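Local atomic coordinates of uncharacterized protein (Borrelia turicatae, PDB entry 5VJ4), a protein that is of unknown function but is probably a surface-exposed lipoprotein of a relapsing fever spirochete that may bind lipid. Residues Lys254-Ala259 with Asp264-Val269; Ile282-Gly287 with Gly320-Asn325; Glu294-Ile299 with Ala313-Phe318; Gln309-Arg314 with Phe357-Ala362. All blocks are in the same frame, centred on the assembly; numbering follows the deposited sequence.

How the contacts relate
All four contacts lie in the C-terminal half of an all-helical fold. Contacts 2 and 3 join helix 263-301 to helix 308-334 at two levels of one antiparallel pair, while contact 4 joins helix 308-334 to helix 345-365. Contact 1 closes the turn leading into helix 263-301 and meets contact 2 where Ile-255 packs on Tyr-285 and Tyr-323. Contacts 1 and 3 are buried and purely apolar; contacts 2 and 4 are only partly buried. Contact 2 relies on tyrosines with polar ends bound outside it, and contact 4 adds a long ion pair. Contacts 3 and 4 touch through Ile-299 and Ala-298, their centres about 7 Å apart.

Contact 1 of 4, residues Lys254-Ala259 with Asp264-Val269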
loop_
_atom_site.group_PDB
_atom_site.type_symbol
_atom_site.label_atom_id
_atom_site.label_comp_id
_atom_site.label_asym_id
_atom_site.label_seq_id
_atom_site.Cartn_x
_atom_site.Cartn_y
_atom_site.Cartn_z
ATOM N N LYS A 254 2.177 -19.972 -7.530
ATOM C CA LYS A 254 1.437 -21.161 -8.015
ATOM C C LYS A 254 -0.081 -21.028 -7.827
ATOM O O LYS A 254 -0.845 -21.373 -8.709
ATOM C CB LYS A 254 1.927 -22.495 -7.419
ATOM C CG LYS A 254 3.430 -22.657 -7.339
ATOM C CD LYS A 254 3.793 -24.124 -7.469
ATOM C CE LYS A 254 5.267 -24.262 -7.822
ATOM N NZ LYS A 254 5.569 -23.757 -9.196
ATOM N N ILE A 255 -0.519 -20.494 -6.697
ATOM C CA ILE A 255 -1.945 -20.194 -6.545
ATOM C C ILE A 255 -2.445 -19.216 -7.617
ATOM O O ILE A 255 -3.556 -19.372 -8.119
ATOM C CB ILE A 255 -2.273 -19.689 -5.124
ATOM C CG1 ILE A 255 -1.983 -20.788 -4.094
ATOM C CG2 ILE A 255 -3.725 -19.226 -5.013
ATOM C CD1 ILE A 255 -1.888 -20.299 -2.657
ATOM N N VAL A 256 -1.616 -18.251 -7.997
ATOM C CA VAL A 256 -2.064 -17.149 -8.855
ATOM C C VAL A 256 -1.872 -17.368 -10.369
ATOM O O VAL A 256 -2.763 -17.071 -11.165
ATOM C CB VAL A 256 -1.379 -15.836 -8.428
ATOM C CG1 VAL A 256 -1.826 -14.684 -9.292
ATOM C CG2 VAL A 256 -1.700 -15.543 -6.988
ATOM N N ILE A 257 -0.704 -17.861 -10.751
ATOM C CA ILE A 257 -0.328 -17.976 -12.155
ATOM C C ILE A 257 -1.166 -18.985 -12.943
ATOM O O ILE A 257 -1.409 -20.107 -12.513
ATOM C CB ILE A 257 1.188 -18.212 -12.292
ATOM C CG1 ILE A 257 1.890 -17.060 -11.573
ATOM C CG2 ILE A 257 1.635 -18.260 -13.745
ATOM C CD1 ILE A 257 3.380 -17.132 -11.617
ATOM N N ASN A 258 -1.582 -18.525 -14.113
ATOM C CA ASN A 258 -2.519 -19.167 -15.011
ATOM C C ASN A 258 -1.976 -19.285 -16.409
ATOM O O ASN A 258 -0.871 -18.832 -16.711
ATOM C CB ASN A 258 -3.701 -18.228 -15.170
ATOM C CG ASN A 258 -4.888 -18.652 -14.403
ATOM O OD1 ASN A 258 -4.799 -19.461 -13.486
ATOM N ND2 ASN A 258 -6.034 -18.098 -14.762
ATOM N N ALA A 259 -2.791 -19.848 -17.288
ATOM C CA ALA A 259 -2.547 -19.690 -18.698
ATOM C C ALA A 259 -2.832 -18.222 -19.058
ATOM O O ALA A 259 -2.086 -17.626 -19.820
ATOM C CB ALA A 259 -3.409 -20.638 -19.487
ATOM N N ASP A 264 5.222 -12.893 -15.125
ATOM C CA ASP A 264 5.660 -11.510 -15.306
ATOM C C ASP A 264 4.668 -10.537 -14.708
ATOM O O ASP A 264 5.079 -9.570 -14.035
ATOM C CB ASP A 264 5.870 -11.185 -16.788
ATOM C CG ASP A 264 7.169 -11.743 -17.338
ATOM O OD1 ASP A 264 8.021 -12.175 -16.536
ATOM O OD2 ASP A 264 7.336 -11.740 -18.578
ATOM N N LYS A 265 3.374 -10.785 -14.962
ATOM C CA LYS A 265 2.320 -9.946 -14.414
ATOM C C LYS A 265 2.350 -9.981 -12.897
ATOM O O LYS A 265 2.306 -8.936 -12.232
ATOM C CB LYS A 265 0.971 -10.392 -14.917
ATOM C CG LYS A 265 0.601 -9.720 -16.223
ATOM C CD LYS A 265 -0.724 -10.287 -16.699
ATOM C CE LYS A 265 -0.958 -10.099 -18.187
ATOM N NZ LYS A 265 -1.906 -11.192 -18.555
ATOM N N PHE A 266 2.478 -11.197 -12.372
ATOM C CA PHE A 266 2.527 -11.435 -10.942
ATOM C C PHE A 266 3.680 -10.649 -10.360
ATOM O O PHE A 266 3.506 -9.905 -9.394
ATOM C CB PHE A 266 2.710 -12.918 -10.677
ATOM C CG PHE A 266 2.977 -13.264 -9.251
ATOM C CD1 PHE A 266 1.944 -13.240 -8.298
ATOM C CD2 PHE A 266 4.255 -13.662 -8.848
ATOM C CE1 PHE A 266 2.185 -13.592 -6.967
ATOM C CE2 PHE A 266 4.504 -14.011 -7.513
ATOM C CZ PHE A 266 3.467 -13.980 -6.574
ATOM N N ASN A 267 4.850 -10.786 -10.971
ATOM C CA ASN A 267 5.982 -10.030 -10.497
ATOM C C ASN A 267 5.841 -8.517 -10.580
ATOM O O ASN A 267 6.415 -7.817 -9.740
ATOM C CB ASN A 267 7.261 -10.509 -11.139
ATOM C CG ASN A 267 7.721 -11.842 -10.582
ATOM O OD1 ASN A 267 8.569 -12.506 -11.160
ATOM N ND2 ASN A 267 7.167 -12.239 -9.442
ATOM N N ASN A 268 5.061 -8.018 -11.552
ATOM C CA ASN A 268 4.906 -6.587 -11.654
ATOM C C ASN A 268 4.130 -5.986 -10.490
ATOM O O ASN A 268 4.496 -4.913 -9.981
ATOM C CB ASN A 268 4.343 -6.095 -12.988
ATOM C CG ASN A 268 4.354 -4.546 -13.070
ATOM O OD1 ASN A 268 3.568 -3.917 -13.782
ATOM N ND2 ASN A 268 5.244 -3.924 -12.291
ATOM N N VAL A 269 3.086 -6.669 -10.042
ATOM C CA VAL A 269 2.359 -6.129 -8.878
ATOM C C VAL A 269 3.236 -6.127 -7.639
ATOM O O VAL A 269 3.209 -5.160 -6.869
ATOM C CB VAL A 269 0.974 -6.737 -8.610
ATOM C CG1 VAL A 269 0.088 -6.533 -9.806
ATOM C CG2 VAL A 269 1.099 -8.197 -8.500
#
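The CA atoms of Ile-257 and Phe-266, 7.2 Å apart, mark the closest backbone approach between the end of helix 243-256 and the first turns of helix 263-301. Ile-257 is the first residue to leave helical geometry, its psi of 134° turning the chain out of the helix and into the short link to the next one. The two segments therefore form a helix-loop-helix corner, and no hydrogen bond crosses between them.

Phe-266 fills the angle of this corner. With CG anti to the backbone N (chi1 171°), its ring is carried across to the preceding helix, and its CB already points that way. Val-256 answers from the last helical turn: its CG1 methyl lies 4.2 Å from Phe-266 CD1, approaching the ring obliquely, and the two side chains cross at roughly a right angle. Ile-257 touches the root of the phenylalanine instead. Its CB does not face the other segment directly, but the CG1 branch reaches over, leaving Ile-257 CG1 4.3 Å from Phe-266 CB. One aromatic side chain is thus met at its ring by valine and at its base by isoleucine, in purely dispersive packing.

Around this corner, Ile-249 and Ile-252 of helix 243-256 also touch the Phe-266 side chain, as do Tyr-238 and Tyr-261 from loops. Helix 308-334 closes the cluster, with Phe-330 meeting Phe-266 at about 40° between ring planes and Ile-326 packing on Val-256. That same helix binds the outgoing end of helix 243-256 through a hydrogen bond from Arg-327 to the carbonyl of Ile-255.

Contact 2 of 4, residues Ile282-Gly287 with Gly320-Asn325; sequences IDIYRG and GEYYSN
Tyr-285 meets the ring of Tyr-322 at its edge, with Tyr-285 CD1 near the Tyr-322 plane and 3.9 Å from CE2 of that ring. Seen from Tyr-285 the approach is oblique, and with the two planes inclined by only some 20° the rings lie side by side without stacking. They span an antiparallel helix pair, two neighbouring arms of the C-terminal helical bundle. The segment axes are 12.8 Å apart at an angle of 165°, a wide separation that the long tyrosine side chains bridge.

Tyr-322 spans the gap. A chi1 of -173° points the ring away from its own main-chain nitrogen, and it extends until its OH lies 3.7 Å from Tyr-285 CA, against the backbone of the opposite helix. The CG2 methyl of Ile-284 flanks the same hydroxyl, the two side chains crossing at about a right angle. Although it ends among carbon atoms of helix 263-301, this hydroxyl is hydrogen-bonded to Thr-343 OG1, from the segment leading into helix 345-365.

Tyr-285 turns its own hydroxyl to helix 243-256, where it is hydrogen-bonded to Glu-251 OE1. Ile-255 of that helix packs on both Tyr-285 and Tyr-323, so a third helix backs the tyrosine cluster. Tyr-323 joins at the far end of Tyr-285, where the two OH atoms are 4.1 Å apart and form no hydrogen bond.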
loop_
_atom_site.group_PDB
_atom_site.type_symbol
_atom_site.label_atom_id
_atom_site.label_comp_id
_atom_site.label_asym_id
_atom_site.label_seq_id
_atom_site.Cartn_x
_atom_site.Cartn_y
_atom_site.Cartn_z
ATOM N N ILE A 282 2.906 -11.813 2.943
ATOM C CA ILE A 282 3.541 -13.113 3.192
ATOM C C ILE A 282 3.236 -13.631 4.602
ATOM O O ILE A 282 2.880 -14.814 4.762
ATOM C CB ILE A 282 5.083 -13.065 2.970
ATOM C CG1 ILE A 282 5.407 -12.711 1.520
ATOM C CG2 ILE A 282 5.752 -14.386 3.340
ATOM C CD1 ILE A 282 6.879 -12.760 1.186
ATOM N N ASP A 283 3.405 -12.760 5.612
ATOM C CA ASP A 283 3.070 -13.092 6.992
ATOM C C ASP A 283 1.598 -13.517 7.047
ATOM O O ASP A 283 1.274 -14.589 7.586
ATOM C CB ASP A 283 3.293 -11.902 7.940
ATOM C CG ASP A 283 4.730 -11.366 7.936
ATOM O OD1 ASP A 283 5.696 -12.120 7.600
ATOM O OD2 ASP A 283 4.873 -10.164 8.307
ATOM N N ILE A 284 0.710 -12.712 6.451
ATOM C CA ILE A 284 -0.702 -13.014 6.566
ATOM C C ILE A 284 -0.986 -14.387 5.974
ATOM O O ILE A 284 -1.631 -15.204 6.611
ATOM C CB ILE A 284 -1.540 -11.950 5.879
ATOM C CG1 ILE A 284 -1.592 -10.699 6.751
ATOM C CG2 ILE A 284 -2.929 -12.486 5.588
ATOM C CD1 ILE A 284 -1.658 -9.384 5.984
ATOM N N TYR A 285 -0.466 -14.627 4.769
ATOM C CA TYR A 285 -0.675 -15.874 4.082
ATOM C C TYR A 285 -0.229 -17.045 4.949
ATOM O O TYR A 285 -0.898 -18.072 5.017
ATOM C CB TYR A 285 0.105 -15.901 2.779
ATOM C CG TYR A 285 0.030 -17.243 2.090
ATOM C CD1 TYR A 285 -1.113 -17.620 1.388
ATOM C CD2 TYR A 285 1.086 -18.149 2.178
ATOM C CE1 TYR A 285 -1.203 -18.855 0.776
ATOM C CE2 TYR A 285 1.009 -19.388 1.592
ATOM C CZ TYR A 285 -0.135 -19.729 0.886
ATOM O OH TYR A 285 -0.204 -20.947 0.274
ATOM N N ARG A 286 0.911 -16.890 5.592
ATOM C CA ARG A 286 1.462 -17.955 6.401
ATOM C C ARG A 286 0.573 -18.306 7.565
ATOM O O ARG A 286 0.469 -19.479 7.911
ATOM C CB ARG A 286 2.825 -17.586 6.933
ATOM C CG ARG A 286 3.889 -17.552 5.888
ATOM C CD ARG A 286 5.197 -17.228 6.544
ATOM N NE ARG A 286 6.254 -17.219 5.562
ATOM C CZ ARG A 286 7.366 -16.500 5.646
ATOM N NH1 ARG A 286 7.570 -15.665 6.662
ATOM N NH2 ARG A 286 8.258 -16.576 4.667
ATOM N N GLY A 287 -0.046 -17.291 8.164
ATOM C CA GLY A 287 -0.978 -17.494 9.259
ATOM C C GLY A 287 -2.154 -18.331 8.802
ATOM O O GLY A 287 -2.552 -19.287 9.473
ATOM N N GLY A 320 -10.990 -22.690 -0.708
ATOM C CA GLY A 320 -11.425 -22.178 -1.998
ATOM C C GLY A 320 -11.607 -20.675 -1.986
ATOM O O GLY A 320 -10.942 -19.965 -2.741
ATOM N N GLU A 321 -12.481 -20.192 -1.107
ATOM C CA GLU A 321 -12.765 -18.749 -0.987
ATOM C C GLU A 321 -11.491 -17.924 -0.851
ATOM O O GLU A 321 -11.364 -16.881 -1.482
ATOM C CB GLU A 321 -13.689 -18.448 0.198
ATOM C CG GLU A 321 -15.080 -19.057 0.166
ATOM C CD GLU A 321 -15.877 -18.781 1.436
ATOM O OE1 GLU A 321 -15.531 -17.839 2.190
ATOM O OE2 GLU A 321 -16.870 -19.498 1.680
ATOM N N TYR A 322 -10.540 -18.405 -0.049
ATOM C CA TYR A 322 -9.294 -17.661 0.161
ATOM C C TYR A 322 -8.453 -17.599 -1.114
ATOM O O TYR A 322 -8.178 -16.511 -1.610
ATOM C CB TYR A 322 -8.480 -18.215 1.356
ATOM C CG TYR A 322 -7.279 -17.384 1.704
ATOM C CD1 TYR A 322 -7.391 -15.982 1.851
ATOM C CD2 TYR A 322 -6.022 -17.972 1.874
ATOM C CE1 TYR A 322 -6.270 -15.190 2.130
ATOM C CE2 TYR A 322 -4.890 -17.179 2.161
ATOM C CZ TYR A 322 -5.027 -15.790 2.280
ATOM O OH TYR A 322 -3.947 -14.993 2.572
ATOM N N TYR A 323 -8.069 -18.765 -1.644
ATOM C CA TYR A 323 -7.337 -18.857 -2.911
ATOM C C TYR A 323 -7.974 -18.000 -4.018
ATOM O O TYR A 323 -7.284 -17.288 -4.749
ATOM C CB TYR A 323 -7.230 -20.299 -3.346
ATOM C CG TYR A 323 -6.137 -21.112 -2.661
ATOM C CD1 TYR A 323 -5.578 -20.732 -1.425
ATOM C CD2 TYR A 323 -5.689 -22.299 -3.250
ATOM C CE1 TYR A 323 -4.586 -21.513 -0.822
ATOM C CE2 TYR A 323 -4.699 -23.076 -2.668
ATOM C CZ TYR A 323 -4.155 -22.698 -1.460
ATOM O OH TYR A 323 -3.179 -23.512 -0.923
ATOM N N SER A 324 -9.294 -18.001 -4.073
ATOM C CA SER A 324 -10.013 -17.119 -4.984
ATOM C C SER A 324 -9.759 -15.639 -4.694
ATOM O O SER A 324 -9.558 -14.860 -5.627
ATOM C CB SER A 324 -11.515 -17.441 -4.988
ATOM O OG SER A 324 -12.279 -16.327 -5.405
ATOM N N ASN A 325 -9.769 -15.251 -3.417
ATOM C CA ASN A 325 -9.464 -13.863 -3.043
ATOM C C ASN A 325 -8.079 -13.479 -3.563
ATOM O O ASN A 325 -7.899 -12.359 -4.042
ATOM C CB ASN A 325 -9.535 -13.652 -1.522
ATOM C CG ASN A 325 -10.946 -13.396 -1.004
ATOM O OD1 ASN A 325 -11.920 -13.811 -1.593
ATOM N ND2 ASN A 325 -11.046 -12.723 0.125
#

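Contact 3 of 4, residues Glu294-Ile299 with Ala313-Phe318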
loop_
_atom_site.group_PDB
_atom_site.type_symbol
_atom_site.label_atom_id
_atom_site.label_comp_id
_atom_site.label_asym_id
_atom_site.label_seq_id
_atom_site.Cartn_x
_atom_site.Cartn_y
_atom_site.Cartn_z
ATOM N N GLU A 294 -3.828 -26.847 10.903
ATOM C CA GLU A 294 -4.315 -27.238 12.224
ATOM C C GLU A 294 -5.730 -27.767 12.125
ATOM O O GLU A 294 -6.041 -28.806 12.710
ATOM C CB GLU A 294 -4.269 -26.073 13.211
ATOM C CG GLU A 294 -2.894 -25.502 13.508
ATOM C CD GLU A 294 -1.927 -26.500 14.113
ATOM O OE1 GLU A 294 -2.376 -27.522 14.680
ATOM O OE2 GLU A 294 -0.703 -26.244 14.035
ATOM N N ALA A 295 -6.563 -27.065 11.353
ATOM C CA ALA A 295 -7.960 -27.450 11.163
ATOM C C ALA A 295 -8.058 -28.745 10.385
ATOM O O ALA A 295 -8.989 -29.516 10.586
ATOM C CB ALA A 295 -8.768 -26.330 10.498
ATOM N N LEU A 296 -7.085 -28.992 9.514
ATOM C CA LEU A 296 -7.005 -30.254 8.793
ATOM C C LEU A 296 -6.811 -31.424 9.752
ATOM O O LEU A 296 -7.581 -32.393 9.712
ATOM C CB LEU A 296 -5.860 -30.215 7.788
ATOM C CG LEU A 296 -5.708 -31.356 6.809
ATOM C CD1 LEU A 296 -6.572 -30.904 5.654
ATOM C CD2 LEU A 296 -4.255 -31.518 6.395
ATOM N N ASN A 297 -5.803 -31.323 10.622
ATOM C CA ASN A 297 -5.517 -32.366 11.611
ATOM C C ASN A 297 -6.682 -32.604 12.537
ATOM O O ASN A 297 -7.107 -33.745 12.728
ATOM C CB ASN A 297 -4.251 -32.053 12.385
ATOM C CG ASN A 297 -3.019 -32.229 11.534
ATOM O OD1 ASN A 297 -2.206 -33.120 11.785
ATOM N ND2 ASN A 297 -2.890 -31.407 10.491
ATOM N N ALA A 298 -7.224 -31.512 13.064
ATOM C CA ALA A 298 -8.395 -31.572 13.908
ATOM C C ALA A 298 -9.599 -32.275 13.235
ATOM O O ALA A 298 -10.373 -32.913 13.916
ATOM C CB ALA A 298 -8.765 -30.176 14.378
ATOM N N ILE A 299 -9.750 -32.177 11.916
ATOM C CA ILE A 299 -10.855 -32.882 11.255
ATOM C C ILE A 299 -10.523 -34.362 11.064
ATOM O O ILE A 299 -11.406 -35.205 11.156
ATOM C CB ILE A 299 -11.342 -32.211 9.949
ATOM C CG1 ILE A 299 -11.841 -30.791 10.227
ATOM C CG2 ILE A 299 -12.511 -32.982 9.363
ATOM C CD1 ILE A 299 -12.448 -30.086 9.026
ATOM N N ALA A 313 -16.503 -30.025 4.519
ATOM C CA ALA A 313 -17.002 -29.106 3.513
ATOM C C ALA A 313 -16.462 -27.717 3.791
ATOM O O ALA A 313 -15.929 -27.070 2.894
ATOM C CB ALA A 313 -18.531 -29.089 3.493
ATOM N N ARG A 314 -16.581 -27.287 5.045
ATOM C CA ARG A 314 -16.182 -25.950 5.440
ATOM C C ARG A 314 -14.707 -25.749 5.123
ATOM O O ARG A 314 -14.341 -24.718 4.552
ATOM C CB ARG A 314 -16.433 -25.739 6.923
ATOM C CG ARG A 314 -17.816 -26.144 7.384
ATOM C CD ARG A 314 -18.639 -24.956 7.847
ATOM N NE ARG A 314 -18.020 -24.315 9.016
ATOM C CZ ARG A 314 -18.092 -24.753 10.278
ATOM N NH1 ARG A 314 -18.779 -25.844 10.590
ATOM N NH2 ARG A 314 -17.475 -24.086 11.243
ATOM N N LEU A 315 -13.879 -26.741 5.475
ATOM C CA LEU A 315 -12.449 -26.657 5.248
ATOM C C LEU A 315 -12.175 -26.418 3.778
ATOM O O LEU A 315 -11.453 -25.489 3.437
ATOM C CB LEU A 315 -11.723 -27.917 5.697
ATOM C CG LEU A 315 -10.190 -27.838 5.639
ATOM C CD1 LEU A 315 -9.660 -26.949 6.755
ATOM C CD2 LEU A 315 -9.525 -29.212 5.723
ATOM N N ASN A 316 -12.772 -27.235 2.917
ATOM C CA ASN A 316 -12.549 -27.076 1.482
ATOM C C ASN A 316 -13.107 -25.787 0.936
ATOM O O ASN A 316 -12.452 -25.124 0.139
ATOM C CB ASN A 316 -13.050 -28.272 0.696
ATOM C CG ASN A 316 -12.208 -29.495 0.953
ATOM O OD1 ASN A 316 -11.070 -29.375 1.388
ATOM N ND2 ASN A 316 -12.757 -30.677 0.697
ATOM N N ARG A 317 -14.292 -25.414 1.402
ATOM C CA ARG A 317 -14.933 -24.201 0.934
ATOM C C ARG A 317 -14.095 -22.987 1.315
ATOM O O ARG A 317 -13.859 -22.110 0.490
ATOM C CB ARG A 317 -16.349 -24.095 1.497
ATOM C CG ARG A 317 -16.983 -22.729 1.352
ATOM C CD ARG A 317 -18.195 -22.669 2.258
ATOM N NE ARG A 317 -18.458 -21.322 2.780
ATOM C CZ ARG A 317 -19.044 -21.072 3.950
ATOM N NH1 ARG A 317 -19.405 -22.079 4.747
ATOM N NH2 ARG A 317 -19.266 -19.814 4.328
ATOM N N PHE A 318 -13.642 -22.967 2.562
ATOM C CA PHE A 318 -12.843 -21.863 3.057
ATOM C C PHE A 318 -11.552 -21.711 2.286
ATOM O O PHE A 318 -11.250 -20.611 1.855
ATOM C CB PHE A 318 -12.552 -22.012 4.546
ATOM C CG PHE A 318 -13.691 -21.599 5.429
ATOM C CD1 PHE A 318 -14.673 -20.734 4.957
ATOM C CD2 PHE A 318 -13.766 -22.046 6.754
ATOM C CE1 PHE A 318 -15.722 -20.341 5.772
ATOM C CE2 PHE A 318 -14.813 -21.656 7.576
ATOM C CZ PHE A 318 -15.789 -20.796 7.088
#
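Leu-315 projects toward helix 263-301 and is met there by Ala-295, Leu-296 and Ile-299, each touching a different part of it. The helices run antiparallel, 160° between segment axes and 10.7 Å apart, as successive members of a three-helix bundle with helix 345-365.

Each branch of Leu-315 has its own neighbour. CD1 of Leu-315 rests on the CB methyl of Ala-295, 3.9 Å away, the small side chain letting the leucine tip come close to the opposing helix. The other branch turns to Leu-296, whose extended first torsion (chi1 -172°) brings its CD1 methyl against CD2 of Leu-315, though its CB does not face the partner helix squarely. The two leucines meet at a slant, on the more exposed margin of the contact. Ile-299, one turn beyond Ala-295, lies alongside Leu-315, and the two side chains slide past each other in opposite directions.

Leu-355 of helix 345-365 also packs on Leu-315, tying the third helix into the same apolar layer. Ile-299 reaches the base of the leucine, its CD1 4.0 Å from Leu-315 CB.

Contact 4 of 4, residues Gln309-Arg314 with Phe357-Ala362; sequences QDLQAR and FDAQAA
Leu-311 lies against the backbone of Ala-359, its CD1 methyl 3.6 Å from Ala-359 CA and 3.9 Å from the CB of the same alanine. This is the antiparallel pairing of the second and third members of a three-helix bundle, with segment axes 10.9 Å apart and 168° between their directions. Alanine at this point leaves helix 345-365 with a low surface, and the leucine methyl settles onto the main chain itself, also coming within 4.2 Å of the carbonyl C of Asp-358.

One turn along helix 308-334, Arg-314 adds a charged contact beside the apolar one. Its chain bends twice, at chi2 (-114°) and chi3, which brings the guanidinium across toward Asp-358. The two side chains cross at about a right angle, and the guanidinium and carboxylate planes are 65° apart, so they do not form the flat, two-pronged pairing open to these groups. This is a weak, long salt bridge, with no hydrogen bond between the segments.

Further out, helix 263-301 packs on the apolar half of the contact. Ile-299 touches both Leu-311 and Ala-359, and Ala-298 touches Ala-359 as well, so the leucine-alanine pair packs against the third helix. In the charged half, Asp-358 OD2 approaches the edge of the guanidinium in its plane, 3.6 Å from Arg-314 NH2.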
loop_
_atom_site.group_PDB
_atom_site.type_symbol
_atom_site.label_atom_id
_atom_site.label_comp_id
_atom_site.label_asym_id
_atom_site.label_seq_id
_atom_site.Cartn_x
_atom_site.Cartn_y
_atom_site.Cartn_z
ATOM N N GLN A 309 -18.082 -34.858 7.671
ATOM C CA GLN A 309 -18.305 -34.333 6.335
ATOM C C GLN A 309 -18.623 -32.840 6.342
ATOM O O GLN A 309 -18.052 -32.069 5.576
ATOM C CB GLN A 309 -19.420 -35.109 5.622
ATOM C CG GLN A 309 -19.244 -36.621 5.601
ATOM C CD GLN A 309 -17.846 -37.074 5.196
ATOM O OE1 GLN A 309 -17.055 -36.308 4.642
ATOM N NE2 GLN A 309 -17.538 -38.328 5.476
ATOM N N ASP A 310 -19.523 -32.427 7.223
ATOM C CA ASP A 310 -19.962 -31.033 7.253
ATOM C C ASP A 310 -18.803 -30.127 7.579
ATOM O O ASP A 310 -18.666 -29.067 6.984
ATOM C CB ASP A 310 -21.078 -30.858 8.262
ATOM C CG ASP A 310 -22.109 -31.949 8.147
ATOM O OD1 ASP A 310 -21.855 -33.113 8.584
ATOM O OD2 ASP A 310 -23.167 -31.641 7.573
ATOM N N LEU A 311 -17.950 -30.574 8.490
ATOM C CA LEU A 311 -16.754 -29.826 8.834
ATOM C C LEU A 311 -15.794 -29.798 7.680
ATOM O O LEU A 311 -15.209 -28.759 7.390
ATOM C CB LEU A 311 -16.074 -30.421 10.058
ATOM C CG LEU A 311 -16.885 -30.191 11.321
ATOM C CD1 LEU A 311 -15.896 -29.978 12.443
ATOM C CD2 LEU A 311 -17.826 -28.995 11.196
ATOM N N GLN A 312 -15.663 -30.952 7.024
ATOM C CA GLN A 312 -14.820 -31.133 5.855
ATOM C C GLN A 312 -15.199 -30.221 4.694
ATOM O O GLN A 312 -14.334 -29.698 3.986
ATOM C CB GLN A 312 -14.882 -32.582 5.398
ATOM C CG GLN A 312 -13.598 -33.324 5.650
ATOM C CD GLN A 312 -12.430 -32.658 4.969
ATOM O OE1 GLN A 312 -12.574 -31.635 4.276
ATOM N NE2 GLN A 312 -11.252 -33.234 5.162
ATOM N N ALA A 313 -16.503 -30.025 4.519
ATOM C CA ALA A 313 -17.002 -29.106 3.513
ATOM C C ALA A 313 -16.462 -27.717 3.791
ATOM O O ALA A 313 -15.929 -27.070 2.894
ATOM C CB ALA A 313 -18.531 -29.089 3.493
ATOM N N ARG A 314 -16.581 -27.287 5.045
ATOM C CA ARG A 314 -16.182 -25.950 5.440
ATOM C C ARG A 314 -14.707 -25.749 5.123
ATOM O O ARG A 314 -14.341 -24.718 4.552
ATOM C CB ARG A 314 -16.433 -25.739 6.923
ATOM C CG ARG A 314 -17.816 -26.144 7.384
ATOM C CD ARG A 314 -18.639 -24.956 7.847
ATOM N NE ARG A 314 -18.020 -24.315 9.016
ATOM C CZ ARG A 314 -18.092 -24.753 10.278
ATOM N NH1 ARG A 314 -18.779 -25.844 10.590
ATOM N NH2 ARG A 314 -17.475 -24.086 11.243
ATOM N N PHE A 357 -11.538 -25.383 16.439
ATOM C CA PHE A 357 -12.174 -25.526 17.744
ATOM C C PHE A 357 -13.437 -26.365 17.653
ATOM O O PHE A 357 -13.635 -27.273 18.453
ATOM C CB PHE A 357 -12.442 -24.156 18.372
ATOM C CG PHE A 357 -11.202 -23.483 18.893
ATOM C CD1 PHE A 357 -10.126 -24.233 19.370
ATOM C CD2 PHE A 357 -11.116 -22.093 18.927
ATOM C CE1 PHE A 357 -8.972 -23.615 19.858
ATOM C CE2 PHE A 357 -9.964 -21.459 19.411
ATOM C CZ PHE A 357 -8.893 -22.225 19.878
ATOM N N ASP A 358 -14.255 -26.092 16.645
ATOM C CA ASP A 358 -15.445 -26.880 16.412
ATOM C C ASP A 358 -15.073 -28.315 16.161
ATOM O O ASP A 358 -15.718 -29.208 16.679
ATOM C CB ASP A 358 -16.270 -26.305 15.269
ATOM C CG ASP A 358 -16.938 -24.991 15.659
ATOM O OD1 ASP A 358 -16.741 -24.538 16.829
ATOM O OD2 ASP A 358 -17.656 -24.414 14.808
ATOM N N ALA A 359 -14.010 -28.538 15.404
ATOM C CA ALA A 359 -13.550 -29.894 15.135
ATOM C C ALA A 359 -13.217 -30.634 16.434
ATOM O O ALA A 359 -13.613 -31.773 16.629
ATOM C CB ALA A 359 -12.352 -29.893 14.168
ATOM N N GLN A 360 -12.498 -29.968 17.324
ATOM C CA GLN A 360 -12.040 -30.600 18.546
ATOM C C GLN A 360 -13.219 -30.911 19.490
ATOM O O GLN A 360 -13.335 -32.037 19.980
ATOM C CB GLN A 360 -10.931 -29.764 19.189
ATOM C CG GLN A 360 -9.689 -29.631 18.313
ATOM C CD GLN A 360 -8.576 -28.748 18.883
ATOM O OE1 GLN A 360 -8.807 -27.713 19.525
ATOM N NE2 GLN A 360 -7.346 -29.149 18.612
ATOM N N ALA A 361 -14.117 -29.943 19.678
ATOM C CA ALA A 361 -15.374 -30.169 20.417
ATOM C C ALA A 361 -16.178 -31.346 19.835
ATOM O O ALA A 361 -16.793 -32.123 20.567
ATOM C CB ALA A 361 -16.232 -28.900 20.495
ATOM N N ALA A 362 -16.144 -31.490 18.521
ATOM C CA ALA A 362 -16.803 -32.617 17.895
ATOM C C ALA A 362 -16.114 -33.961 18.203
ATOM O O ALA A 362 -16.815 -34.952 18.382
ATOM C CB ALA A 362 -16.950 -32.396 16.404
#